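Local structure of beta-galactosidase (Bacillus circulans, 4MAD) at residues L33-M38 with F60-T65; F108-W113 with R461-P466. The protein probably hydrolyses terminal non-reducing beta-D-galactose residues from beta-D-galactosides, as a family 35 glycoside hydrolase. All coordinates share one frame; numbering follows the deposited sequence.

In the fold
Both contacts are buried, yet they serve different levels of the fold. Contact 1 lies within the eight-stranded (beta/alpha)8 barrel, joining strand 34-38 to strand 62-66, its neighbour in sequence and in the sheet, and relies on a ladder of backbone hydrogen bonds. Contact 2 joins two segments without regular structure and almost 350 residues apart: the loop after strand 100-104 of the same barrel and a loop between strands 449-457 and 473-480, in the first all-beta domain. There one asparagine, a sulfur, a ring edge and a water do the work, beside the predicted catalytic residues. The centres stand about 22 Å apart and the two do not touch.

Contact 1: residues L33-M38 with F60-T65; sequences LLSGAM and FNTVET
Ser35, Gly36 and Ala37 pair in parallel with Thr62, Val63 and Glu64, joining the first two strands of the (beta/alpha)8 barrel, which helix 48-58 connects in a beta-alpha-beta unit. Three regular backbone bonds make the ladder, Gly36 N to Thr62 O, Glu64 N to Gly36 O and Met38 N to Glu64 O, all at 3.0 to 3.1 Å. Where the ladder begins, Asn61 N donates to Leu34 O at 2.9 Å, and Thr62 N adds a weak bond to the same oxygen.

Asn61 extends the ladder with its side chain. With CG set between its own N and carbonyl carbon (chi1 57°), the amide turns back so that OD1 accepts from Leu34 N at 2.9 Å. Thr62 OG1 donates to OD1 from the opposite face of the amide plane, while ND2 is bonded to Arg32 O. A leucine here would probably leave Leu34 N without its acceptor and Thr62 OG1 free to turn.

Apolar contacts lie on the face that carries Val63. Gly36 CA sits over one face of the Phe60 ring, 4.2 Å from its centroid, a CH-pi contact; Met38 CB meets Val63 CG2.

On the face carrying Ser35, Ala37 and Glu64, the Glu64 chain bends at chi2 (-85°), bringing OE1 to 3.2 Å from Ala37 CB. Asn283 bonds both Ser35 OG and Glu64 OE1. The backbone thus fixes the strand register, while the bent Glu64 places a carboxylate inside the barrel about 6 Å from the side chain of Glu247, the predicted nucleophile.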
loop_
_atom_site.group_PDB
_atom_site.type_symbol
_atom_site.label_atom_id
_atom_site.label_comp_id
_atom_site.label_asym_id
_atom_site.label_seq_id
_atom_site.Cartn_x
_atom_site.Cartn_y
_atom_site.Cartn_z
ATOM N N LEU A 33 -9.274 6.735 -24.716
ATOM C CA LEU A 33 -8.522 6.994 -23.507
ATOM C C LEU A 33 -7.386 6.019 -23.414
ATOM O O LEU A 33 -7.577 4.816 -23.400
ATOM C CB LEU A 33 -9.402 6.950 -22.264
ATOM C CG LEU A 33 -10.553 7.928 -22.341
ATOM C CD1 LEU A 33 -11.589 7.668 -21.378
ATOM C CD2 LEU A 33 -10.084 9.313 -22.199
ATOM N N LEU A 34 -6.203 6.584 -23.353
ATOM C CA LEU A 34 -5.037 5.829 -23.103
ATOM C C LEU A 34 -4.534 6.367 -21.785
ATOM O O LEU A 34 -3.933 7.402 -21.796
ATOM C CB LEU A 34 -4.007 6.096 -24.185
ATOM C CG LEU A 34 -4.350 5.558 -25.568
ATOM C CD1 LEU A 34 -3.295 5.894 -26.524
ATOM C CD2 LEU A 34 -4.522 4.110 -25.514
ATOM N N SER A 35 -4.718 5.608 -20.716
ATOM C CA SER A 35 -4.440 6.049 -19.377
ATOM C C SER A 35 -3.406 5.201 -18.681
ATOM O O SER A 35 -3.278 4.042 -18.911
ATOM C CB SER A 35 -5.744 6.116 -18.563
ATOM O OG SER A 35 -5.565 6.322 -17.210
ATOM N N GLY A 36 -2.688 5.852 -17.802
ATOM C CA GLY A 36 -1.685 5.194 -17.030
ATOM C C GLY A 36 -1.953 5.379 -15.559
ATOM O O GLY A 36 -2.176 6.417 -15.118
ATOM N N ALA A 37 -1.929 4.292 -14.825
ATOM C CA ALA A 37 -2.062 4.391 -13.375
ATOM C C ALA A 37 -0.774 4.827 -12.670
ATOM O O ALA A 37 0.262 4.264 -12.866
ATOM C CB ALA A 37 -2.531 3.116 -12.812
ATOM N N MET A 38 -0.907 5.883 -11.892
ATOM C CA MET A 38 0.113 6.319 -10.995
ATOM C C MET A 38 -0.532 6.834 -9.707
ATOM O O MET A 38 -1.406 7.613 -9.753
ATOM C CB MET A 38 0.954 7.420 -11.610
ATOM C CG MET A 38 1.945 7.983 -10.693
ATOM S SD MET A 38 2.906 9.370 -11.371
ATOM C CE MET A 38 3.786 9.843 -9.910
ATOM N N PHE A 60 0.439 8.348 -23.290
ATOM C CA PHE A 60 -0.770 8.428 -22.569
ATOM C C PHE A 60 -1.367 9.804 -22.695
ATOM O O PHE A 60 -0.656 10.751 -22.810
ATOM C CB PHE A 60 -0.467 8.125 -21.126
ATOM C CG PHE A 60 -0.063 6.707 -20.907
ATOM C CD1 PHE A 60 -0.977 5.716 -20.980
ATOM C CD2 PHE A 60 1.232 6.372 -20.719
ATOM C CE1 PHE A 60 -0.611 4.420 -20.811
ATOM C CE2 PHE A 60 1.578 5.087 -20.559
ATOM C CZ PHE A 60 0.658 4.119 -20.639
ATOM N N ASN A 61 -2.684 9.862 -22.723
ATOM C CA ASN A 61 -3.383 11.117 -22.666
ATOM C C ASN A 61 -4.031 11.376 -21.308
ATOM O O ASN A 61 -4.494 12.439 -21.082
ATOM C CB ASN A 61 -4.374 11.288 -23.788
ATOM C CG ASN A 61 -5.424 10.174 -23.862
ATOM O OD1 ASN A 61 -5.682 9.457 -22.940
ATOM N ND2 ASN A 61 -5.990 10.042 -25.025
ATOM N N THR A 62 -3.973 10.392 -20.420
ATOM C CA THR A 62 -4.644 10.427 -19.162
ATOM C C THR A 62 -3.783 9.745 -18.092
ATOM O O THR A 62 -3.071 8.851 -18.406
ATOM C CB THR A 62 -5.972 9.703 -19.320
ATOM O OG1 THR A 62 -6.685 10.220 -20.427
ATOM C CG2 THR A 62 -6.784 9.831 -18.091
ATOM N N VAL A 63 -3.900 10.196 -16.850
ATOM C CA VAL A 63 -3.329 9.530 -15.700
ATOM C C VAL A 63 -4.487 9.232 -14.741
ATOM O O VAL A 63 -5.409 9.960 -14.668
ATOM C CB VAL A 63 -2.233 10.335 -14.963
ATOM C CG1 VAL A 63 -2.746 11.617 -14.424
ATOM C CG2 VAL A 63 -1.636 9.535 -13.884
ATOM N N GLU A 64 -4.400 8.094 -14.064
ATOM C CA GLU A 64 -5.423 7.644 -13.197
ATOM C C GLU A 64 -4.819 7.358 -11.843
ATOM O O GLU A 64 -3.824 6.725 -11.773
ATOM C CB GLU A 64 -6.072 6.382 -13.740
ATOM C CG GLU A 64 -7.054 5.715 -12.850
ATOM C CD GLU A 64 -6.367 4.771 -11.874
ATOM O OE1 GLU A 64 -5.629 3.898 -12.300
ATOM O OE2 GLU A 64 -6.578 4.957 -10.688
ATOM N N THR A 65 -5.471 7.824 -10.794
ATOM C CA THR A 65 -5.039 7.511 -9.470
ATOM C C THR A 65 -6.194 7.155 -8.564
ATOM O O THR A 65 -7.223 7.697 -8.673
ATOM C CB THR A 65 -4.279 8.665 -8.824
ATOM O OG1 THR A 65 -3.718 8.258 -7.583
ATOM C CG2 THR A 65 -5.200 9.817 -8.604
#

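Contact 2: residues F108-W113 with R461-P466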
loop_
_atom_site.group_PDB
_atom_site.type_symbol
_atom_site.label_atom_id
_atom_site.label_comp_id
_atom_site.label_asym_id
_atom_site.label_seq_id
_atom_site.Cartn_x
_atom_site.Cartn_y
_atom_site.Cartn_z
ATOM N N PHE A 108 -13.061 2.243 -0.763
ATOM C CA PHE A 108 -12.149 1.118 -0.716
ATOM C C PHE A 108 -11.502 1.004 -2.088
ATOM O O PHE A 108 -12.188 0.978 -3.039
ATOM C CB PHE A 108 -12.922 -0.146 -0.451
ATOM C CG PHE A 108 -12.075 -1.352 -0.302
ATOM C CD1 PHE A 108 -11.587 -1.712 0.931
ATOM C CD2 PHE A 108 -11.805 -2.141 -1.356
ATOM C CE1 PHE A 108 -10.854 -2.834 1.099
ATOM C CE2 PHE A 108 -11.037 -3.256 -1.192
ATOM C CZ PHE A 108 -10.575 -3.588 0.020
ATOM N N ILE A 109 -10.176 1.037 -2.127
ATOM C CA ILE A 109 -9.401 1.083 -3.348
ATOM C C ILE A 109 -8.614 -0.204 -3.620
ATOM O O ILE A 109 -8.161 -0.438 -4.671
ATOM C CB ILE A 109 -8.466 2.284 -3.347
ATOM C CG1 ILE A 109 -7.494 2.206 -2.180
ATOM C CG2 ILE A 109 -9.248 3.600 -3.275
ATOM C CD1 ILE A 109 -6.292 3.016 -2.349
ATOM N N CYS A 110 -8.565 -1.062 -2.626
ATOM C CA CYS A 110 -7.888 -2.336 -2.794
ATOM C C CYS A 110 -6.454 -1.901 -3.055
ATOM O O CYS A 110 -5.865 -1.286 -2.250
ATOM C CB CYS A 110 -8.463 -3.128 -3.933
ATOM S SG CYS A 110 -7.848 -4.795 -3.960
ATOM N N ALA A 111 -5.923 -2.259 -4.220
ATOM C CA ALA A 111 -4.649 -1.721 -4.707
ATOM C C ALA A 111 -3.360 -2.297 -4.100
ATOM O O ALA A 111 -2.264 -1.908 -4.503
ATOM C CB ALA A 111 -4.647 -0.197 -4.591
ATOM N N GLU A 112 -3.480 -3.211 -3.143
ATOM C CA GLU A 112 -2.318 -3.790 -2.513
ATOM C C GLU A 112 -1.769 -2.815 -1.471
ATOM O O GLU A 112 -0.608 -2.713 -1.324
ATOM C CB GLU A 112 -1.250 -4.124 -3.541
ATOM C CG GLU A 112 -1.517 -5.330 -4.358
ATOM C CD GLU A 112 -2.464 -5.077 -5.477
ATOM O OE1 GLU A 112 -2.159 -4.316 -6.341
ATOM O OE2 GLU A 112 -3.480 -5.685 -5.550
ATOM N N TRP A 113 -2.662 -2.096 -0.825
ATOM C CA TRP A 113 -2.378 -1.022 0.115
ATOM C C TRP A 113 -3.067 -1.306 1.445
ATOM O O TRP A 113 -4.119 -1.833 1.454
ATOM C CB TRP A 113 -2.932 0.294 -0.451
ATOM C CG TRP A 113 -2.658 1.529 0.274
ATOM C CD1 TRP A 113 -3.533 2.234 1.034
ATOM C CD2 TRP A 113 -1.463 2.288 0.263
ATOM N NE1 TRP A 113 -2.963 3.327 1.529
ATOM C CE2 TRP A 113 -1.673 3.386 1.101
ATOM C CE3 TRP A 113 -0.211 2.121 -0.303
ATOM C CZ2 TRP A 113 -0.699 4.327 1.324
ATOM C CZ3 TRP A 113 0.741 3.046 -0.043
ATOM C CH2 TRP A 113 0.493 4.141 0.733
ATOM N N ARG A 461 -2.533 -4.848 6.756
ATOM C CA ARG A 461 -3.915 -5.237 6.721
ATOM C C ARG A 461 -4.331 -5.684 5.336
ATOM O O ARG A 461 -4.061 -5.039 4.405
ATOM C CB ARG A 461 -4.858 -4.146 7.238
ATOM C CG ARG A 461 -4.759 -3.844 8.707
ATOM C CD ARG A 461 -5.907 -3.049 9.319
ATOM N NE ARG A 461 -5.646 -2.801 10.725
ATOM C CZ ARG A 461 -4.752 -1.944 11.133
ATOM N NH1 ARG A 461 -4.100 -1.222 10.249
ATOM N NH2 ARG A 461 -4.531 -1.780 12.396
ATOM N N ILE A 462 -5.019 -6.804 5.295
ATOM C CA ILE A 462 -5.548 -7.410 4.115
ATOM C C ILE A 462 -6.412 -6.417 3.349
ATOM O O ILE A 462 -7.114 -5.666 3.891
ATOM C CB ILE A 462 -6.392 -8.651 4.465
ATOM C CG1 ILE A 462 -5.465 -9.772 4.869
ATOM C CG2 ILE A 462 -7.210 -9.111 3.303
ATOM C CD1 ILE A 462 -6.087 -10.827 5.655
ATOM N N ASN A 463 -6.225 -6.435 2.055
ATOM C CA ASN A 463 -6.856 -5.480 1.166
ATOM C C ASN A 463 -7.795 -6.037 0.105
ATOM O O ASN A 463 -8.222 -5.333 -0.686
ATOM C CB ASN A 463 -5.813 -4.594 0.480
ATOM C CG ASN A 463 -4.921 -5.352 -0.495
ATOM O OD1 ASN A 463 -5.259 -5.564 -1.678
ATOM N ND2 ASN A 463 -3.783 -5.737 -0.004
ATOM N N TYR A 464 -8.032 -7.329 0.128
ATOM C CA TYR A 464 -8.867 -7.974 -0.820
ATOM C C TYR A 464 -9.384 -9.270 -0.215
ATOM O O TYR A 464 -8.664 -9.935 0.442
ATOM C CB TYR A 464 -8.077 -8.323 -2.095
ATOM C CG TYR A 464 -8.879 -8.997 -3.152
ATOM C CD1 TYR A 464 -9.614 -8.265 -4.067
ATOM C CD2 TYR A 464 -8.913 -10.377 -3.252
ATOM C CE1 TYR A 464 -10.375 -8.875 -5.007
ATOM C CE2 TYR A 464 -9.659 -10.989 -4.208
ATOM C CZ TYR A 464 -10.372 -10.243 -5.091
ATOM O OH TYR A 464 -11.098 -10.851 -6.036
ATOM N N GLY A 465 -10.600 -9.598 -0.607
ATOM C CA GLY A 465 -11.251 -10.818 -0.179
ATOM C C GLY A 465 -12.005 -10.790 1.138
ATOM O O GLY A 465 -12.198 -9.792 1.699
ATOM N N PRO A 466 -12.381 -11.970 1.581
ATOM C CA PRO A 466 -13.371 -12.150 2.631
ATOM C C PRO A 466 -12.796 -12.004 4.024
ATOM O O PRO A 466 -13.527 -12.040 4.953
ATOM C CB PRO A 466 -13.864 -13.575 2.397
ATOM C CG PRO A 466 -12.874 -14.194 1.609
ATOM C CD PRO A 466 -12.203 -13.194 0.805
HETATM O O HOH W 1 -4.028 -7.470 -3.624
#
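At the wall of the active-site pocket, Asn463 from the first all-beta domain is pressed against Cys110 and Glu112 in the loop that follows barrel strand 100-104. Its CB points at this loop and lies 3.4 Å from Trp113 O. Chi1 of 67° holds CG between the backbone N and carbonyl carbon of Asn463, and the amide then lies along the Glu112 backbone: ND2 comes to 3.5 Å from Glu112 CA, and OD1 takes a weak, bent hydrogen bond from Glu112 N (3.3 Å, 133° at the hydrogen). A water lies within hydrogen-bonding distance of Asn463 OD1 and Glu112 OE2 and bridges the two side chains. The other carboxylate oxygen, Glu112 OE1, is bonded to Tyr313 OH.

In a (beta/alpha)8 barrel the loops at the C-terminal ends of the strands form the catalytic face, and here a loop from another domain reaches it. Glu112 and Tyr464 both line a site occupied by 2-(2-methoxyethoxy)ethanol, probably from the crystallisation liquor, with Trp252 as its third residue. The Tyr464 side chain lies about 4 Å from that of Glu171, the predicted proton donor.

The Cys110 side chain swings its sulfur to the side of its carbonyl carbon, opposite the backbone N (chi1 -170°), which brings SG to 3.9 Å from CD1 of Tyr464, a sulfur-aromatic contact that approaches the ring obliquely. The same sulfur is 3.3 Å from Asn463 O. That carbonyl oxygen is buried; the edge of the Phe108 ring faces it, with CZ 3.0 Å from Asn463 O. Two residues before Asn463, Arg461 turns its guanidinium away from the contact to form salt bridges with Glu387 and Glu114.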